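Local coordinates for protein plantazolicin methyltransferase BamL (Bacillus amyloliquefaciens subsp. plantarum, PDB 5DM0) that probably methylates desmethylplantazolicin in the making of the antibiotic plantazolicin, and here holds a triazolic desmethylplantazolicin analog together with S-adenosyl-L-homocysteine, at residues S32-E37 and R179-Y184; Y160-D165 and P258-G263; L193-F198 and F214-S219. One frame throughout, in Å; residues are numbered along the deposited sequence.

Contact 1 of 3, residues S32-E37 and R179-Y184. With 5D8 (ethyl 2-(2-{2-[(1S)-1-amino-4-carbamimidamidobutyl]-1,3-thiazol-4-yl}-5-methyl-1,3-oxazol-4-yl)-1,3-thiazole-4-carboxylate), chain E.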
loop_
_atom_site.group_PDB
_atom_site.type_symbol
_atom_site.label_atom_id
_atom_site.label_comp_id
_atom_site.label_asym_id
_atom_site.label_seq_id
_atom_site.Cartn_x
_atom_site.Cartn_y
_atom_site.Cartn_z
ATOM N N SER A 32 4.594 11.724 -12.576
ATOM C CA SER A 32 4.357 10.757 -11.502
ATOM C C SER A 32 4.888 9.363 -11.829
ATOM O O SER A 32 5.548 8.752 -10.994
ATOM C CB SER A 32 2.873 10.710 -11.114
ATOM O OG SER A 32 2.044 10.308 -12.197
ATOM N N PHE A 33 4.628 8.860 -13.039
ATOM C CA PHE A 33 5.135 7.540 -13.417
ATOM C C PHE A 33 6.671 7.493 -13.381
ATOM O O PHE A 33 7.253 6.569 -12.802
ATOM C CB PHE A 33 4.596 7.101 -14.791
ATOM C CG PHE A 33 5.156 5.786 -15.277
ATOM C CD1 PHE A 33 4.695 4.578 -14.764
ATOM C CD2 PHE A 33 6.148 5.758 -16.260
ATOM C CE1 PHE A 33 5.213 3.367 -15.218
ATOM C CE2 PHE A 33 6.666 4.552 -16.720
ATOM C CZ PHE A 33 6.201 3.354 -16.199
ATOM N N ARG A 34 7.314 8.502 -13.971
ATOM C CA ARG A 34 8.778 8.577 -14.008
ATOM C C ARG A 34 9.372 8.618 -12.600
ATOM O O ARG A 34 10.306 7.880 -12.289
ATOM C CB ARG A 34 9.249 9.794 -14.812
ATOM C CG ARG A 34 10.763 9.846 -15.022
ATOM C CD ARG A 34 11.212 11.153 -15.670
ATOM N NE ARG A 34 10.730 11.302 -17.045
ATOM C CZ ARG A 34 9.779 12.152 -17.436
ATOM N NH1 ARG A 34 9.181 12.957 -16.563
ATOM N NH2 ARG A 34 9.425 12.198 -18.713
ATOM N N TYR A 35 8.830 9.477 -11.747
ATOM C CA TYR A 35 9.312 9.520 -10.367
ATOM C C TYR A 35 9.104 8.177 -9.651
ATOM O O TYR A 35 10.048 7.621 -9.072
ATOM C CB TYR A 35 8.663 10.660 -9.581
ATOM C CG TYR A 35 9.111 10.664 -8.139
ATOM C CD1 TYR A 35 8.472 9.857 -7.194
ATOM C CD2 TYR A 35 10.196 11.442 -7.723
ATOM C CE1 TYR A 35 8.886 9.834 -5.878
ATOM C CE2 TYR A 35 10.607 11.437 -6.396
ATOM C CZ TYR A 35 9.952 10.624 -5.484
ATOM O OH TYR A 35 10.349 10.590 -4.168
ATOM N N ASP A 36 7.873 7.662 -9.690
ATOM C CA ASP A 36 7.533 6.414 -8.992
ATOM C C ASP A 36 8.436 5.243 -9.401
ATOM O O ASP A 36 8.949 4.512 -8.560
ATOM C CB ASP A 36 6.051 6.068 -9.197
ATOM C CG ASP A 36 5.113 7.103 -8.577
ATOM O OD1 ASP A 36 5.595 8.058 -7.926
ATOM O OD2 ASP A 36 3.884 6.962 -8.745
ATOM N N GLU A 37 8.648 5.091 -10.700
ATOM C CA GLU A 37 9.511 4.036 -11.216
ATOM C C GLU A 37 10.936 4.135 -10.680
ATOM O O GLU A 37 11.529 3.131 -10.287
ATOM C CB GLU A 37 9.529 4.075 -12.745
ATOM C CG GLU A 37 8.228 3.604 -13.370
ATOM C CD GLU A 37 8.056 2.106 -13.267
ATOM O OE1 GLU A 37 8.664 1.378 -14.085
ATOM O OE2 GLU A 37 7.313 1.660 -12.365
ATOM N N ARG A 179 11.793 20.580 -11.235
ATOM C CA ARG A 179 10.764 21.456 -10.660
ATOM C C ARG A 179 9.387 20.785 -10.652
ATOM O O ARG A 179 8.608 20.963 -9.713
ATOM C CB ARG A 179 10.671 22.783 -11.422
ATOM C CG ARG A 179 11.924 23.641 -11.375
ATOM C CD ARG A 179 11.664 24.996 -12.021
ATOM N NE ARG A 179 12.900 25.694 -12.374
ATOM C CZ ARG A 179 13.522 25.588 -13.547
ATOM N NH1 ARG A 179 13.033 24.808 -14.507
ATOM N NH2 ARG A 179 14.641 26.267 -13.763
ATOM N N GLU A 180 9.106 20.015 -11.703
ATOM C CA GLU A 180 7.831 19.320 -11.862
ATOM C C GLU A 180 7.675 18.238 -10.796
ATOM O O GLU A 180 6.596 18.086 -10.210
ATOM C CB GLU A 180 7.720 18.695 -13.261
ATOM C CG GLU A 180 7.808 19.682 -14.422
ATOM C CD GLU A 180 9.128 20.447 -14.468
ATOM O OE1 GLU A 180 10.208 19.815 -14.496
ATOM O OE2 GLU A 180 9.082 21.699 -14.466
ATOM N N GLU A 181 8.759 17.500 -10.558
ATOM C CA GLU A 181 8.795 16.472 -9.523
ATOM C C GLU A 181 8.632 17.078 -8.132
ATOM O O GLU A 181 7.985 16.489 -7.269
ATOM C CB GLU A 181 10.087 15.657 -9.605
ATOM C CG GLU A 181 10.094 14.644 -10.739
ATOM C CD GLU A 181 11.242 13.661 -10.666
ATOM O OE1 GLU A 181 12.009 13.677 -9.678
ATOM O OE2 GLU A 181 11.370 12.851 -11.602
ATOM N N GLU A 182 9.219 18.255 -7.921
ATOM C CA GLU A 182 9.024 19.000 -6.681
ATOM C C GLU A 182 7.549 19.329 -6.447
ATOM O O GLU A 182 7.044 19.139 -5.339
ATOM C CB GLU A 182 9.905 20.262 -6.650
ATOM C CG GLU A 182 11.387 19.924 -6.548
ATOM C CD GLU A 182 12.314 21.128 -6.498
ATOM O OE1 GLU A 182 11.857 22.280 -6.648
ATOM O OE2 GLU A 182 13.528 20.906 -6.314
ATOM N N ALA A 183 6.856 19.787 -7.494
ATOM C CA ALA A 183 5.431 20.134 -7.394
ATOM C C ALA A 183 4.594 18.895 -7.111
ATOM O O ALA A 183 3.641 18.939 -6.321
ATOM C CB ALA A 183 4.948 20.818 -8.669
ATOM N N TYR A 184 4.971 17.802 -7.766
ATOM C CA TYR A 184 4.321 16.511 -7.609
ATOM C C TYR A 184 4.348 16.098 -6.141
ATOM O O TYR A 184 3.298 15.839 -5.542
ATOM C CB TYR A 184 5.038 15.480 -8.483
ATOM C CG TYR A 184 4.704 14.026 -8.225
ATOM C CD1 TYR A 184 3.382 13.572 -8.252
ATOM C CD2 TYR A 184 5.719 13.095 -8.006
ATOM C CE1 TYR A 184 3.083 12.236 -8.036
ATOM C CE2 TYR A 184 5.433 11.754 -7.794
ATOM C CZ TYR A 184 4.113 11.332 -7.811
ATOM O OH TYR A 184 3.814 10.007 -7.595
HETATM C C1 5D8 E . 6.122 9.524 -3.637
HETATM C C2 5D8 E . 6.031 8.159 -3.366
HETATM C C3 5D8 E . 8.863 6.964 -1.694
HETATM C C4 5D8 E . 4.231 8.113 -4.682
HETATM C C5 5D8 E . 7.997 5.783 -1.567
HETATM C C6 5D8 E . 7.045 7.428 -2.575
HETATM C C8 5D8 E . 10.275 7.009 -1.295
HETATM C C11 5D8 E . 12.684 7.476 -1.095
HETATM C C12 5D8 E . 12.223 6.316 -0.470
HETATM O O14 5D8 E . 14.210 5.838 0.666
HETATM C C13 5D8 E . 13.128 5.421 0.277
HETATM O O15 5D8 E . 12.722 4.038 0.488
HETATM N N2 5D8 E . 10.888 6.043 -0.610
HETATM S S1 5D8 E . 11.338 8.226 -1.872
HETATM N N1 5D8 E . 8.283 7.945 -2.389
HETATM O O9 5D8 E . 6.811 6.135 -2.152
HETATM C C7 5D8 E . 8.099 4.425 -0.923
HETATM S S5 5D8 E . 4.756 9.778 -4.672
HETATM N N3 5D8 E . 5.068 7.374 -3.930
HETATM C CA 5D8 E . 3.035 7.711 -5.463
HETATM N N 5D8 E . 2.889 6.258 -5.389
HETATM C CB 5D8 E . 1.762 8.400 -4.972
HETATM C CG 5D8 E . 1.564 8.363 -3.460
HETATM C CD 5D8 E . 0.072 8.517 -3.162
HETATM N NE 5D8 E . -0.072 8.710 -1.713
HETATM C CZ 5D8 E . -0.083 9.816 -1.076
HETATM N NH1 5D8 E . -0.217 9.818 0.188
HETATM N NH2 5D8 E . 0.056 10.928 -1.685
HETATM C C9 5D8 E . 13.565 3.130 1.203
HETATM C C10 5D8 E . 13.836 1.909 0.342
HETATM O O HOH W 1 9.223 12.925 -13.425
#

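Contact 2 of 3, residues Y160-D165 and P258-G263. With 5D8 (ethyl 2-(2-{2-[(1S)-1-amino-4-carbamimidamidobutyl]-1,3-thiazol-4-yl}-5-methyl-1,3-oxazol-4-yl)-1,3-thiazole-4-carboxylate), chain E.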
loop_
_atom_site.group_PDB
_atom_site.type_symbol
_atom_site.label_atom_id
_atom_site.label_comp_id
_atom_site.label_asym_id
_atom_site.label_seq_id
_atom_site.Cartn_x
_atom_site.Cartn_y
_atom_site.Cartn_z
ATOM N N TYR A 160 -2.934 -4.595 4.293
ATOM C CA TYR A 160 -1.646 -3.961 4.576
ATOM C C TYR A 160 -1.553 -2.680 3.762
ATOM O O TYR A 160 -1.641 -2.711 2.526
ATOM C CB TYR A 160 -0.475 -4.902 4.253
ATOM C CG TYR A 160 0.901 -4.334 4.564
ATOM C CD1 TYR A 160 1.116 -3.501 5.678
ATOM C CD2 TYR A 160 1.992 -4.643 3.758
ATOM C CE1 TYR A 160 2.383 -2.987 5.957
ATOM C CE2 TYR A 160 3.260 -4.141 4.033
ATOM C CZ TYR A 160 3.450 -3.325 5.137
ATOM O OH TYR A 160 4.707 -2.825 5.386
ATOM N N ILE A 161 -1.416 -1.558 4.470
ATOM C CA ILE A 161 -1.385 -0.226 3.864
ATOM C C ILE A 161 -0.007 0.365 4.125
ATOM O O ILE A 161 0.427 0.431 5.278
ATOM C CB ILE A 161 -2.431 0.720 4.502
ATOM C CG1 ILE A 161 -3.849 0.143 4.359
ATOM C CG2 ILE A 161 -2.314 2.135 3.912
ATOM C CD1 ILE A 161 -4.920 0.878 5.131
ATOM N N VAL A 162 0.675 0.772 3.053
ATOM C CA VAL A 162 1.939 1.515 3.165
ATOM C C VAL A 162 1.754 2.839 2.430
ATOM O O VAL A 162 1.327 2.847 1.276
ATOM C CB VAL A 162 3.123 0.751 2.529
ATOM C CG1 VAL A 162 4.431 1.525 2.720
ATOM C CG2 VAL A 162 3.246 -0.649 3.108
ATOM N N ASP A 163 2.060 3.959 3.081
ATOM C CA ASP A 163 1.877 5.256 2.427
ATOM C C ASP A 163 2.790 6.324 3.031
ATOM O O ASP A 163 3.416 6.114 4.070
ATOM C CB ASP A 163 0.406 5.701 2.502
ATOM C CG ASP A 163 0.006 6.617 1.352
ATOM O OD1 ASP A 163 0.704 6.615 0.317
ATOM O OD2 ASP A 163 -0.993 7.368 1.496
ATOM N N LEU A 164 2.863 7.468 2.356
ATOM C CA LEU A 164 3.662 8.595 2.812
ATOM C C LEU A 164 3.144 9.143 4.128
ATOM O O LEU A 164 1.941 9.152 4.358
ATOM C CB LEU A 164 3.583 9.718 1.780
ATOM C CG LEU A 164 3.993 9.388 0.342
ATOM C CD1 LEU A 164 3.815 10.637 -0.507
ATOM C CD2 LEU A 164 5.429 8.888 0.328
ATOM N N ASP A 165 4.053 9.606 4.982
ATOM C CA ASP A 165 3.657 10.444 6.120
ATOM C C ASP A 165 3.832 11.890 5.695
ATOM O O ASP A 165 4.885 12.271 5.191
ATOM C CB ASP A 165 4.487 10.151 7.385
ATOM C CG ASP A 165 3.998 10.943 8.609
ATOM O OD1 ASP A 165 3.912 12.195 8.543
ATOM O OD2 ASP A 165 3.703 10.324 9.659
ATOM N N PRO A 258 12.500 9.429 3.558
ATOM C CA PRO A 258 11.139 9.716 4.054
ATOM C C PRO A 258 10.532 8.567 4.852
ATOM O O PRO A 258 10.546 7.420 4.394
ATOM C CB PRO A 258 10.328 9.938 2.771
ATOM C CG PRO A 258 11.112 9.256 1.699
ATOM C CD PRO A 258 12.550 9.435 2.085
ATOM N N ALA A 259 10.017 8.877 6.039
ATOM C CA ALA A 259 9.342 7.881 6.866
ATOM C C ALA A 259 7.992 7.512 6.262
ATOM O O ALA A 259 7.230 8.387 5.820
ATOM C CB ALA A 259 9.168 8.391 8.285
ATOM N N LEU A 260 7.698 6.217 6.235
ATOM C CA LEU A 260 6.411 5.751 5.725
ATOM C C LEU A 260 5.487 5.282 6.832
ATOM O O LEU A 260 5.940 4.784 7.861
ATOM C CB LEU A 260 6.603 4.622 4.716
ATOM C CG LEU A 260 7.477 4.945 3.501
ATOM C CD1 LEU A 260 7.756 3.654 2.758
ATOM C CD2 LEU A 260 6.842 5.977 2.574
ATOM N N LEU A 261 4.190 5.459 6.614
ATOM C CA LEU A 261 3.169 4.875 7.461
ATOM C C LEU A 261 2.959 3.424 7.038
ATOM O O LEU A 261 2.839 3.129 5.839
ATOM C CB LEU A 261 1.851 5.620 7.298
ATOM C CG LEU A 261 1.846 7.140 7.453
ATOM C CD1 LEU A 261 0.451 7.650 7.159
ATOM C CD2 LEU A 261 2.280 7.481 8.869
ATOM N N HIS A 262 2.912 2.536 8.021
ATOM C CA HIS A 262 2.589 1.122 7.805
ATOM C C HIS A 262 1.409 0.755 8.682
ATOM O O HIS A 262 1.488 0.849 9.906
ATOM C CB HIS A 262 3.775 0.223 8.173
ATOM C CG HIS A 262 5.023 0.527 7.416
ATOM N ND1 HIS A 262 5.861 1.567 7.752
ATOM C CD2 HIS A 262 5.590 -0.083 6.351
ATOM C CE1 HIS A 262 6.885 1.593 6.919
ATOM N NE2 HIS A 262 6.747 0.604 6.059
ATOM N N GLY A 263 0.316 0.320 8.065
ATOM C CA GLY A 263 -0.875 -0.033 8.812
ATOM C C GLY A 263 -1.365 -1.413 8.449
ATOM O O GLY A 263 -1.364 -1.780 7.274
HETATM C C1 5D8 E . 6.122 9.524 -3.637
HETATM C C2 5D8 E . 6.031 8.159 -3.366
HETATM C C3 5D8 E . 8.863 6.964 -1.694
HETATM C C4 5D8 E . 4.231 8.113 -4.682
HETATM C C5 5D8 E . 7.997 5.783 -1.567
HETATM C C6 5D8 E . 7.045 7.428 -2.575
HETATM C C8 5D8 E . 10.275 7.009 -1.295
HETATM C C11 5D8 E . 12.684 7.476 -1.095
HETATM C C12 5D8 E . 12.223 6.316 -0.470
HETATM O O14 5D8 E . 14.210 5.838 0.666
HETATM C C13 5D8 E . 13.128 5.421 0.277
HETATM O O15 5D8 E . 12.722 4.038 0.488
HETATM N N2 5D8 E . 10.888 6.043 -0.610
HETATM S S1 5D8 E . 11.338 8.226 -1.872
HETATM N N1 5D8 E . 8.283 7.945 -2.389
HETATM O O9 5D8 E . 6.811 6.135 -2.152
HETATM C C7 5D8 E . 8.099 4.425 -0.923
HETATM S S5 5D8 E . 4.756 9.778 -4.672
HETATM N N3 5D8 E . 5.068 7.374 -3.930
HETATM C CA 5D8 E . 3.035 7.711 -5.463
HETATM N N 5D8 E . 2.889 6.258 -5.389
HETATM C CB 5D8 E . 1.762 8.400 -4.972
HETATM C CG 5D8 E . 1.564 8.363 -3.460
HETATM C CD 5D8 E . 0.072 8.517 -3.162
HETATM N NE 5D8 E . -0.072 8.710 -1.713
HETATM C CZ 5D8 E . -0.083 9.816 -1.076
HETATM N NH1 5D8 E . -0.217 9.818 0.188
HETATM N NH2 5D8 E . 0.056 10.928 -1.685
HETATM C C9 5D8 E . 13.565 3.130 1.203
HETATM C C10 5D8 E . 13.836 1.909 0.342
HETATM O O HOH W 2 6.945 9.449 3.249
#

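Contact 3 of 3, residues L193-F198 and F214-S219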
loop_
_atom_site.group_PDB
_atom_site.type_symbol
_atom_site.label_atom_id
_atom_site.label_comp_id
_atom_site.label_asym_id
_atom_site.label_seq_id
_atom_site.Cartn_x
_atom_site.Cartn_y
_atom_site.Cartn_z
ATOM N N LEU A 193 -1.673 11.403 5.186
ATOM C CA LEU A 193 -1.964 11.430 6.615
ATOM C C LEU A 193 -0.667 11.521 7.411
ATOM O O LEU A 193 0.421 11.290 6.878
ATOM C CB LEU A 193 -2.743 10.168 7.035
ATOM C CG LEU A 193 -4.140 9.919 6.443
ATOM C CD1 LEU A 193 -4.773 8.664 7.030
ATOM C CD2 LEU A 193 -5.063 11.099 6.669
ATOM N N THR A 194 -0.797 11.888 8.684
ATOM C CA THR A 194 0.270 11.751 9.661
ATOM C C THR A 194 0.011 10.452 10.412
ATOM O O THR A 194 -1.098 9.925 10.367
ATOM C CB THR A 194 0.239 12.885 10.703
ATOM O OG1 THR A 194 -1.052 12.924 11.324
ATOM C CG2 THR A 194 0.540 14.239 10.059
ATOM N N MET A 195 1.029 9.942 11.097
ATOM C CA MET A 195 0.862 8.780 11.958
ATOM C C MET A 195 -0.293 8.984 12.943
ATOM O O MET A 195 -1.107 8.083 13.143
ATOM C CB MET A 195 2.162 8.482 12.707
ATOM C CG MET A 195 2.052 7.362 13.728
ATOM S SD MET A 195 1.568 5.837 12.915
ATOM C CE MET A 195 2.990 5.584 11.877
ATOM N N GLU A 196 -0.361 10.180 13.528
ATOM C CA GLU A 196 -1.415 10.543 14.482
ATOM C C GLU A 196 -2.811 10.303 13.891
ATOM O O GLU A 196 -3.661 9.659 14.520
ATOM C CB GLU A 196 -1.239 12.009 14.923
ATOM C CG GLU A 196 -2.218 12.485 15.994
ATOM C CD GLU A 196 -1.995 13.940 16.395
ATOM O OE1 GLU A 196 -1.392 14.714 15.618
ATOM O OE2 GLU A 196 -2.438 14.322 17.496
ATOM N N GLU A 197 -3.034 10.808 12.684
ATOM C CA GLU A 197 -4.318 10.650 11.990
ATOM C C GLU A 197 -4.572 9.197 11.589
ATOM O O GLU A 197 -5.688 8.679 11.725
ATOM C CB GLU A 197 -4.358 11.537 10.746
ATOM C CG GLU A 197 -4.358 13.017 11.077
ATOM C CD GLU A 197 -4.075 13.916 9.879
ATOM O OE1 GLU A 197 -3.693 13.411 8.797
ATOM O OE2 GLU A 197 -4.248 15.148 10.028
ATOM N N PHE A 198 -3.520 8.551 11.100
ATOM C CA PHE A 198 -3.619 7.207 10.549
ATOM C C PHE A 198 -4.010 6.218 11.645
ATOM O O PHE A 198 -4.864 5.347 11.439
ATOM C CB PHE A 198 -2.287 6.845 9.884
ATOM C CG PHE A 198 -2.317 5.576 9.070
ATOM C CD1 PHE A 198 -3.382 5.280 8.219
ATOM C CD2 PHE A 198 -1.243 4.699 9.124
ATOM C CE1 PHE A 198 -3.385 4.104 7.471
ATOM C CE2 PHE A 198 -1.233 3.535 8.370
ATOM C CZ PHE A 198 -2.304 3.237 7.544
ATOM N N PHE A 214 -5.854 -3.948 14.717
ATOM C CA PHE A 214 -4.918 -3.184 13.889
ATOM C C PHE A 214 -3.533 -3.032 14.509
ATOM O O PHE A 214 -3.338 -3.257 15.710
ATOM C CB PHE A 214 -5.495 -1.807 13.485
ATOM C CG PHE A 214 -5.341 -0.738 14.538
ATOM C CD1 PHE A 214 -6.308 -0.577 15.526
ATOM C CD2 PHE A 214 -4.227 0.103 14.549
ATOM C CE1 PHE A 214 -6.174 0.407 16.502
ATOM C CE2 PHE A 214 -4.088 1.091 15.519
ATOM C CZ PHE A 214 -5.066 1.245 16.496
ATOM N N HIS A 215 -2.578 -2.663 13.659
ATOM C CA HIS A 215 -1.236 -2.265 14.088
ATOM C C HIS A 215 -0.789 -1.124 13.203
ATOM O O HIS A 215 -1.015 -1.144 11.986
ATOM C CB HIS A 215 -0.230 -3.418 13.978
ATOM C CG HIS A 215 1.126 -3.083 14.533
ATOM N ND1 HIS A 215 1.474 -3.327 15.846
ATOM C CD2 HIS A 215 2.202 -2.491 13.963
ATOM C CE1 HIS A 215 2.711 -2.908 16.057
ATOM N NE2 HIS A 215 3.174 -2.393 14.931
ATOM N N VAL A 216 -0.137 -0.139 13.810
ATOM C CA VAL A 216 0.400 0.979 13.053
ATOM C C VAL A 216 1.833 1.262 13.497
ATOM O O VAL A 216 2.190 1.007 14.651
ATOM C CB VAL A 216 -0.508 2.227 13.176
ATOM C CG1 VAL A 216 -0.406 2.884 14.554
ATOM C CG2 VAL A 216 -0.224 3.208 12.061
ATOM N N GLY A 217 2.655 1.748 12.573
ATOM C CA GLY A 217 4.027 2.099 12.905
ATOM C C GLY A 217 4.743 2.674 11.717
ATOM O O GLY A 217 4.289 2.543 10.579
ATOM N N ASN A 218 5.864 3.331 11.979
ATOM C CA ASN A 218 6.641 3.912 10.898
ATOM C C ASN A 218 8.032 3.301 10.761
ATOM O O ASN A 218 8.832 3.749 9.939
ATOM C CB ASN A 218 6.698 5.440 11.015
ATOM C CG ASN A 218 7.369 5.914 12.293
ATOM O OD1 ASN A 218 7.949 5.129 13.054
ATOM N ND2 ASN A 218 7.310 7.215 12.523
ATOM N N SER A 219 8.320 2.274 11.551
ATOM C CA SER A 219 9.592 1.572 11.398
ATOM C C SER A 219 9.672 0.914 10.022
ATOM O O SER A 219 8.646 0.587 9.397
ATOM C CB SER A 219 9.821 0.558 12.513
ATOM O OG SER A 219 9.088 -0.622 12.285
#

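Contact 1 of 3, residues S32-E37 and R179-Y184
Tyr35, Asp36 and Tyr184 line part of the substrate pocket, against the heterocycles of the desmethylplantazolicin analog 5D8. Tyr184 does most of the joining. With CG anti to the backbone N (chi1 167°), its ring is set with CE1 against Ser32 CB and CE2 against Tyr35 CD1, and its OH donates to Asp36 OD1 at 2.7 Å, on the syn side of the carboxylate and only slightly out of its plane. Ser32 CA sits over one face of the Tyr184 ring as a CH-pi contact, 4.0 Å from the centroid. The two tyrosines form an offset edge-to-face pair, the edge of Tyr184 turned to the face of Tyr35, planes at 68°. Segments 32-37 and 179-184, nearly perpendicular (-85°), lie on helices outside the sheet of the Rossmann-like methyltransferase fold. Tyr184 OH makes a close contact with 5D8 S5 at 3.1 Å, and Tyr35 OH with 5D8 S1 at 3.4 Å. The hydrogen bond of the Tyr35 hydroxyl is to Thr175 OG1. Asp36 also touches S-adenosyl-L-homocysteine. Farther from the ligand, Glu181 OE1 meets the ring edge of Tyr35 and pairs with Arg38, while a water accepts from Arg34 NH1 and donates to Glu181 OE2.

Contact 2 of 3, residues Y160-D165 and P258-G263
Strands 160-164 and 260-263 run antiparallel, and four backbone bonds join Ile161 to Gly263 and Asp163 to Leu261. Ile161 N gives to Gly263 O at 2.8 Å in a nearly straight bond, and Gly263 N returns one to Ile161 O. In the second pair Leu261 N reaches Asp163 O at 2.7 Å, while Asp163 N donates to Leu261 O. This is the antiparallel step that follows the parallel strands of a Rossmann-like methyltransferase sheet. On its other edge strand 160-164 bonds to strand 127-133, its neighbour in the sheet, Tyr160 and Val162 to Ile132. Beyond the last pair a water donates to Ala259 O and accepts weakly from Asp165 N; Asp165 OD1 is taken by Asn167 N and its OD2 by Met195 N. Both oxygens of Asp163 grip the guanidinium of 5D8: 5D8 NH1 donates to OD2 at 2.9 Å (166°), and 5D8 NE to OD1 at 3.0 Å, more bent (146°). OD2 also takes Gly137 N, and OD1 a weak bond from Leu164 N. Leu164 CD2 lies 3.6 Å from 5D8 C6, and Pro258 and Leu260 touch the ligand farther along. A buried carboxylate that accepts from two ligand nitrogens should favour a cationic arginine-like end on the substrate.

Contact 3 of 3, residues L193-F198 and F214-S219
Val216, on the edge strand of the Rossmann-like sheet, meets Met195 and Phe198 from the first turn of helix 195-206, which packs against that sheet. Val216 and the two helix side chains run antiparallel alongside one another. The valine methyl CG2 touches both, the sulfur and the ring lying at roughly a right angle to each other about it. Met195 SD is 3.3 Å from Val216 CG2, and Phe198 CD2 stands 3.4 Å from the same methyl, which approaches the ring obliquely. That methyl gets there because CG2 is anti to the backbone N of Val216, which sends it out from the strand toward the helix. Met195 leaves its helix with CG anti to the backbone N (chi1 175°), then bends at both of its next torsions; the chain turns aside, placing the sulfur against the valine and the terminal methyl along the strand. The CB of Phe198 is not aimed at the strand, but the end of its ring comes nearer, and the same side chain also packs on Leu261 of the neighbouring strand, as Met195 does. The helix start is fixed by a capping box: Glu197 N donates to Thr194 OG1 at 3.2 Å, and Thr194 N to Glu197 OE1, which is met from above the carboxylate plane. Glu197 also pairs with Arg166. The interface itself is apolar and lies away from the annotated ligand sites. At its far end the methionine methyl rests on the backbone beyond the valine, with Met195 CE 3.4 Å from Gly217 C and 3.8 Å from Asn218 CB.

How the contacts relate
Contacts 1 and 2 both touch 5D8 from different parts of the chain, with centres about 19 Å apart and nearest atoms about 6 Å apart. Contact 1 lies against the heterocycles and reaches the S-adenosyl-L-homocysteine side through Asp36, while contact 2 grips the guanidinium and also lines the heterocycles. Contact 3 lies nested within the loop that contact 2 closes, its centre about 7 Å from that of contact 2, and the two meet: His262 N lies 2.9 Å from Gly217 O, and Asp165 OD2 3.1 Å from Met195 N, both probable hydrogen bonds. Contact 3 stands farther from the ligand: the side chain of Phe198 is about 10 Å from 5D8, and the centres of contacts 1 and 3 are about 25 Å apart.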